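2-aminomuconate 6-semialdehyde dehydrogenase (Burkholderia cenocepacia, PDB 4U3W) probably oxidises 2-aminomuconate 6-semialdehyde to the corresponding acid, with NAD+ as electron acceptor. Local coordinates at residues A[250-255]-A[271-276]; A[369-374]-A[393-398]; A[436-441]-A[455-460]. All coordinates share one frame; numbering follows the deposited sequence.

Contact 1: A[250-255]-A[271-276]; sequences GESRTG and FELGGK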
# COMPACT_ATOMS: atom_id res chain seq x y z
N GLY A 250 25.41 6.76 15.54
CA GLY A 250 26.45 7.41 16.34
C GLY A 250 26.73 8.85 15.94
O GLY A 250 25.87 9.52 15.37
N GLU A 251 27.95 9.33 16.19
CA GLU A 251 28.20 10.75 15.92
C GLU A 251 28.16 11.08 14.42
O GLU A 251 28.58 10.24 13.59
CB GLU A 251 29.57 11.19 16.47
CG GLU A 251 29.68 11.34 17.93
CD GLU A 251 31.09 11.83 18.28
OE1 GLU A 251 31.37 13.03 18.07
OE2 GLU A 251 31.92 11.00 18.65
N SER A 252 27.70 12.28 14.10
CA SER A 252 27.61 12.73 12.71
C SER A 252 29.00 12.75 12.01
O SER A 252 29.10 12.40 10.83
CB SER A 252 26.97 14.13 12.63
OG SER A 252 25.59 14.09 13.04
N ARG A 253 30.04 13.15 12.75
CA ARG A 253 31.41 13.21 12.21
C ARG A 253 31.85 11.79 11.74
O ARG A 253 32.45 11.60 10.66
CB ARG A 253 32.38 13.76 13.28
N THR A 254 31.46 10.79 12.53
CA THR A 254 31.81 9.41 12.20
C THR A 254 30.99 8.92 11.00
O THR A 254 31.53 8.23 10.12
CB THR A 254 31.63 8.51 13.41
OG1 THR A 254 32.47 9.04 14.45
CG2 THR A 254 32.10 7.06 13.13
N GLY A 255 29.71 9.31 10.91
CA GLY A 255 28.93 9.06 9.70
C GLY A 255 29.63 9.58 8.43
O GLY A 255 29.58 8.90 7.36
N PHE A 271 22.24 5.70 8.15
CA PHE A 271 22.84 6.42 9.29
C PHE A 271 21.82 7.03 10.24
O PHE A 271 20.89 7.68 9.79
CB PHE A 271 23.74 7.58 8.80
CG PHE A 271 24.93 7.15 8.03
CD1 PHE A 271 25.53 5.91 8.25
CD2 PHE A 271 25.45 8.00 7.06
CE1 PHE A 271 26.67 5.55 7.51
CE2 PHE A 271 26.59 7.64 6.32
CZ PHE A 271 27.19 6.41 6.54
N GLU A 272 22.01 6.85 11.54
CA GLU A 272 21.24 7.57 12.54
C GLU A 272 22.27 8.33 13.39
O GLU A 272 23.05 7.70 14.12
CB GLU A 272 20.42 6.61 13.38
CG GLU A 272 19.34 5.87 12.57
CD GLU A 272 18.89 4.53 13.20
OE1 GLU A 272 19.43 4.12 14.27
OE2 GLU A 272 17.94 3.90 12.65
N LEU A 273 22.32 9.66 13.25
CA LEU A 273 23.52 10.38 13.69
C LEU A 273 23.17 11.35 14.86
O LEU A 273 22.28 11.05 15.67
CB LEU A 273 24.17 11.11 12.52
CG LEU A 273 24.56 10.20 11.31
CD1 LEU A 273 25.13 10.99 10.16
CD2 LEU A 273 25.54 9.10 11.73
N GLY A 274 23.87 12.49 14.97
CA GLY A 274 23.66 13.34 16.14
C GLY A 274 22.37 14.14 16.10
O GLY A 274 21.63 14.12 15.10
N GLY A 275 22.07 14.82 17.21
CA GLY A 275 20.96 15.76 17.23
C GLY A 275 21.21 16.86 18.28
O GLY A 275 22.04 16.70 19.19
N LYS A 276 20.50 17.98 18.15
CA LYS A 276 20.43 18.98 19.23
C LYS A 276 18.97 19.33 19.38
O LYS A 276 18.49 20.38 18.94
CB LYS A 276 21.25 20.22 18.91
CG LYS A 276 21.38 21.20 20.14
CD LYS A 276 22.28 20.62 21.26
CE LYS A 276 22.43 21.64 22.44
NZ LYS A 276 23.40 21.12 23.44
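Ser252 and Leu273 meet because each turns its gamma atom opposite the carbonyl carbon, with chi1 -66° in Ser252 and -57° in Leu273. This brings Ser252 OG against Leu273 CB (3.3 Å) at the first turn of helix 252-261. The site belongs to the beta-alpha-beta unit formed by strand 245-249, helix 252-261 and strand 268-272. The sequence FELGGK matches the glutamate signature of aldehyde dehydrogenases, and the strand-to-helix turn at 250-252 probably borders the coenzyme pocket, as in relatives.

Ser252 OG accepts the N-H of Gly274, with 3.0 Å from N to OG. The same OG is also hydrogen-bonded to Leu479 O, so two backbone partners fix its rotation. Leu273 CD2 lies 3.7 Å from Glu251 O. Gly255 has no side chain, which leaves room for the Leu273 methyls beside the helix. Gly255 CA lies over one face of the Phe271 ring, while Phe271 CE2 comes within 3.4 Å of Gly255 O. Val266 of the second subunit packs on both Phe271 and Leu273.

The backbones are also joined directly. Gly250 N donates to Glu272 O at 2.9 Å, nearly in line with the carbonyl bond (C=O...N 164°). One peptide further on, Leu273 CA makes a CA-H...O contact with Gly250 O, 3.0 Å from CA to O.

Contact 2: A[369-374]-A[393-398]; sequences ATVVTG and TIWTGL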
# COMPACT_ATOMS: atom_id res chain seq x y z
N ALA A 369 25.88 31.50 31.03
CA ALA A 369 24.72 30.73 31.52
C ALA A 369 24.53 30.90 33.03
O ALA A 369 25.51 31.06 33.78
CB ALA A 369 24.88 29.21 31.17
N THR A 370 23.28 30.90 33.46
CA THR A 370 22.87 30.77 34.85
C THR A 370 22.69 29.31 35.19
O THR A 370 21.87 28.64 34.54
CB THR A 370 21.55 31.50 35.10
OG1 THR A 370 21.74 32.90 34.90
CG2 THR A 370 21.02 31.23 36.50
N VAL A 371 23.40 28.80 36.19
CA VAL A 371 23.27 27.38 36.56
C VAL A 371 22.16 27.21 37.57
O VAL A 371 22.33 27.48 38.75
CB VAL A 371 24.57 26.80 37.15
CG1 VAL A 371 24.39 25.33 37.50
CG2 VAL A 371 25.73 26.99 36.16
N VAL A 372 21.01 26.73 37.08
CA VAL A 372 19.82 26.57 37.91
C VAL A 372 20.00 25.39 38.87
O VAL A 372 19.65 25.47 40.03
CB VAL A 372 18.56 26.35 37.02
CG1 VAL A 372 17.38 25.92 37.87
CG2 VAL A 372 18.25 27.63 36.21
N THR A 373 20.56 24.30 38.37
CA THR A 373 20.91 23.19 39.24
C THR A 373 22.05 22.37 38.63
O THR A 373 22.29 22.43 37.41
CB THR A 373 19.67 22.27 39.52
OG1 THR A 373 20.03 21.30 40.51
CG2 THR A 373 19.22 21.52 38.24
N GLY A 374 22.79 21.63 39.45
CA GLY A 374 23.83 20.77 38.91
C GLY A 374 25.09 21.49 38.46
O GLY A 374 25.57 22.35 39.15
N THR A 393 21.69 18.74 35.10
CA THR A 393 22.02 20.16 35.02
C THR A 393 20.99 20.92 34.19
O THR A 393 20.52 20.41 33.19
CB THR A 393 23.45 20.33 34.43
OG1 THR A 393 24.37 19.65 35.29
CG2 THR A 393 23.86 21.78 34.29
N ILE A 394 20.59 22.10 34.66
CA ILE A 394 19.68 22.98 33.94
C ILE A 394 20.34 24.36 33.79
O ILE A 394 20.83 24.90 34.77
CB ILE A 394 18.32 23.13 34.70
CG1 ILE A 394 17.58 21.78 34.85
CG2 ILE A 394 17.41 24.19 34.06
CD1 ILE A 394 16.42 21.92 35.90
N TRP A 395 20.36 24.91 32.58
CA TRP A 395 20.85 26.28 32.32
C TRP A 395 19.73 27.21 31.84
O TRP A 395 18.74 26.74 31.24
CB TRP A 395 21.92 26.28 31.25
CG TRP A 395 23.17 25.53 31.61
CD1 TRP A 395 23.82 25.53 32.81
CD2 TRP A 395 23.91 24.65 30.75
NE1 TRP A 395 24.92 24.70 32.74
CE2 TRP A 395 25.00 24.16 31.49
CE3 TRP A 395 23.76 24.26 29.42
CZ2 TRP A 395 25.92 23.27 30.95
CZ3 TRP A 395 24.66 23.37 28.88
CH2 TRP A 395 25.75 22.90 29.65
N THR A 396 19.90 28.51 32.07
CA THR A 396 19.16 29.54 31.35
C THR A 396 20.08 30.70 30.90
O THR A 396 21.27 30.73 31.24
CB THR A 396 17.99 30.14 32.22
OG1 THR A 396 18.52 30.63 33.45
CG2 THR A 396 16.94 29.09 32.54
N GLY A 397 19.54 31.66 30.14
CA GLY A 397 20.29 32.88 29.84
C GLY A 397 21.19 32.87 28.62
O GLY A 397 21.84 33.85 28.32
N LEU A 398 21.25 31.77 27.87
CA LEU A 398 22.10 31.73 26.68
C LEU A 398 21.32 32.08 25.39
O LEU A 398 20.17 31.67 25.23
CB LEU A 398 22.74 30.34 26.55
CG LEU A 398 23.66 29.94 27.71
CD1 LEU A 398 24.09 28.47 27.57
CD2 LEU A 398 24.90 30.86 27.73
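The indole of Trp395 has Val371 CG2 at its edge, close to the ring plane and 4.1 Å from Trp395 CD1. Thr370 O also lies at the edge of the indole. Ala369 CB approaches obliquely, 4.1 Å from Trp395 CG. The ring of Phe361, in helix 351-366, meets the indole with the two planes almost perpendicular. Val371 and Trp395 run side by side and point the same way, as a non-hydrogen-bonded antiparallel pair. Ala369 CB also rests on Leu398 CG, at 3.7 Å.

These are the last two strands at one side of a seven-strand sheet, and 370-373 is its outermost strand within the chain. Thr370 and Thr396 form a hydrogen-bonded pair. Their bonds run from Thr370 N to Thr396 O (3.0 Å) and from Thr396 N to Thr370 O. A beta bulge follows. Ile394 faces both Val372 and Thr373: its O takes the N-H of Val372, and its N-H goes to Thr373 O. The helical backbone of Val372 (psi -42°) takes up the extra residue.

Thr370, Thr373, Ile394 and Thr396 project from the face covered by helix 319-331. In Thr373, OG1 is anti to the backbone N (chi1 -173°), which leaves CG2 between N and the carbonyl carbon, 3.7 Å from Ile394 CD1. Thr373 OG1 is hydrogen-bonded to Gln331 NE2. Val372 CB packs on Ile394 CG2 at 3.8 Å. At the far end, Thr393 OG1 lies 3.7 Å from Gly374 C and is hydrogen-bonded to both Gly375 N and Met391 O.

Contact 3: A[436-441]-A[455-460]; sequences LAASIW and IETGIV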
# COMPACT_ATOMS: atom_id res chain seq x y z
N LEU A 436 17.05 15.79 14.07
CA LEU A 436 16.69 14.43 14.48
C LEU A 436 15.27 14.37 15.01
O LEU A 436 14.40 13.75 14.36
CB LEU A 436 17.61 13.90 15.56
CG LEU A 436 17.42 12.44 16.00
CD1 LEU A 436 17.30 11.41 14.80
CD2 LEU A 436 18.63 12.04 16.88
N ALA A 437 15.00 14.98 16.16
CA ALA A 437 13.64 14.86 16.74
C ALA A 437 13.20 16.13 17.49
O ALA A 437 14.00 17.00 17.76
CB ALA A 437 13.57 13.66 17.67
N ALA A 438 11.89 16.22 17.81
CA ALA A 438 11.41 17.33 18.62
C ALA A 438 10.17 16.88 19.41
O ALA A 438 9.48 15.93 19.00
CB ALA A 438 11.08 18.51 17.74
N SER A 439 9.88 17.53 20.52
CA SER A 439 8.59 17.27 21.18
C SER A 439 7.92 18.60 21.52
O SER A 439 8.58 19.57 21.85
CB SER A 439 8.76 16.40 22.43
OG SER A 439 9.56 17.09 23.34
N ILE A 440 6.59 18.62 21.38
CA ILE A 440 5.73 19.80 21.52
C ILE A 440 4.68 19.46 22.56
O ILE A 440 4.05 18.39 22.43
CB ILE A 440 4.97 20.12 20.18
CG1 ILE A 440 5.95 20.18 19.00
CG2 ILE A 440 4.07 21.36 20.29
CD1 ILE A 440 6.85 21.31 19.06
N TRP A 441 4.45 20.37 23.52
CA TRP A 441 3.47 20.20 24.57
C TRP A 441 2.40 21.28 24.41
O TRP A 441 2.70 22.48 24.53
CB TRP A 441 4.12 20.27 25.97
CG TRP A 441 5.04 19.14 26.15
CD1 TRP A 441 6.35 19.08 25.74
CD2 TRP A 441 4.75 17.87 26.75
NE1 TRP A 441 6.88 17.84 26.04
CE2 TRP A 441 5.91 17.07 26.64
CE3 TRP A 441 3.60 17.32 27.34
CZ2 TRP A 441 5.97 15.74 27.11
CZ3 TRP A 441 3.66 16.02 27.82
CH2 TRP A 441 4.84 15.25 27.71
N ILE A 455 8.08 21.38 11.64
CA ILE A 455 9.36 21.10 12.30
C ILE A 455 10.25 20.23 11.38
O ILE A 455 9.83 19.17 10.88
CB ILE A 455 9.20 20.39 13.68
CG1 ILE A 455 8.32 21.21 14.64
CG2 ILE A 455 10.55 20.13 14.35
CD1 ILE A 455 8.75 22.58 14.77
N GLU A 456 11.49 20.67 11.18
CA GLU A 456 12.38 20.00 10.22
C GLU A 456 13.16 18.89 10.88
O GLU A 456 14.39 18.98 11.03
CB GLU A 456 13.31 21.04 9.59
CG GLU A 456 12.55 22.03 8.70
CD GLU A 456 13.36 23.28 8.34
OE1 GLU A 456 14.49 23.47 8.88
OE2 GLU A 456 12.86 24.07 7.53
N THR A 457 12.47 17.85 11.33
CA THR A 457 13.11 16.72 12.02
C THR A 457 12.54 15.41 11.45
O THR A 457 11.55 15.43 10.70
CB THR A 457 12.86 16.71 13.52
OG1 THR A 457 11.43 16.75 13.73
CG2 THR A 457 13.51 17.90 14.21
N GLY A 458 13.12 14.29 11.85
CA GLY A 458 12.66 12.99 11.36
C GLY A 458 11.44 12.54 12.13
O GLY A 458 10.61 11.79 11.60
N ILE A 459 11.34 13.02 13.38
CA ILE A 459 10.25 12.63 14.27
C ILE A 459 9.73 13.84 15.03
O ILE A 459 10.54 14.65 15.49
CB ILE A 459 10.68 11.57 15.31
CG1 ILE A 459 11.23 10.33 14.60
CG2 ILE A 459 9.43 11.10 16.11
CD1 ILE A 459 12.78 10.25 14.70
N VAL A 460 8.41 13.97 15.22
CA VAL A 460 7.89 15.02 16.14
C VAL A 460 6.87 14.36 17.07
O VAL A 460 5.92 13.74 16.54
CB VAL A 460 7.18 16.19 15.40
CG1 VAL A 460 6.59 17.23 16.45
CG2 VAL A 460 8.12 16.90 14.34
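Segments 436-441 and 455-460 come together in parallel, with Ala437 beside Ile459 and Ala438 beside Val460, and Leu436 O accepts two N-H groups, from Gly458 N at 2.9 Å but 44° out of the carbonyl plane, and from Ile459 N in that plane at a longer 3.3 Å.

In Thr457, a chi1 of 55° tucks OG1 between its own N and carbonyl carbon, from where OG1 donates to Ile459 O at 2.9 Å. Ala438 N is the other donor to this oxygen, 3.1 Å from Ile459 O. The two reach it from opposite faces of its plane. Thr457 CG2 is left against Ala437 O, at 3.7 Å. Ala438 CB meets Ile455 CG2 at 3.8 Å. Further along, the side chains of Ile440 and Val460 cross obliquely under helix 445-452, with CG1 to CG1 4.0 Å.

Thr457 O also bonds Thr498 OG1 of the second subunit, and Ile459 and Val460 pair with a strand of that chain. The segments hold the first strand and the start of the second strand of a beta-alpha-beta crossover, strand 437-441, helix 445-452 and strand 459-462, at the side of the sheet that continues across the subunit interface.

The contacts follow one another along the chain in the order 1, 2, 3. Contact 1 lies in the beta-alpha-beta unit of strands 245-249 and 268-272, in a different sheet from the other two. Contacts 2 and 3 occupy the two sides of one seven-strand sheet, with centres 23 Å apart. Segment 271-276 leads directly into strand 277-281 of that sheet, next to strand 437-441. Contacts 1 and 3 have centres 16 Å apart and touch where Leu436 packs on Leu273, Gly274 and Gly275. Both also reach the second subunit. Contact 2 touches no other chain of the assembly. The chain thus links its two larger sheets near a subunit interface.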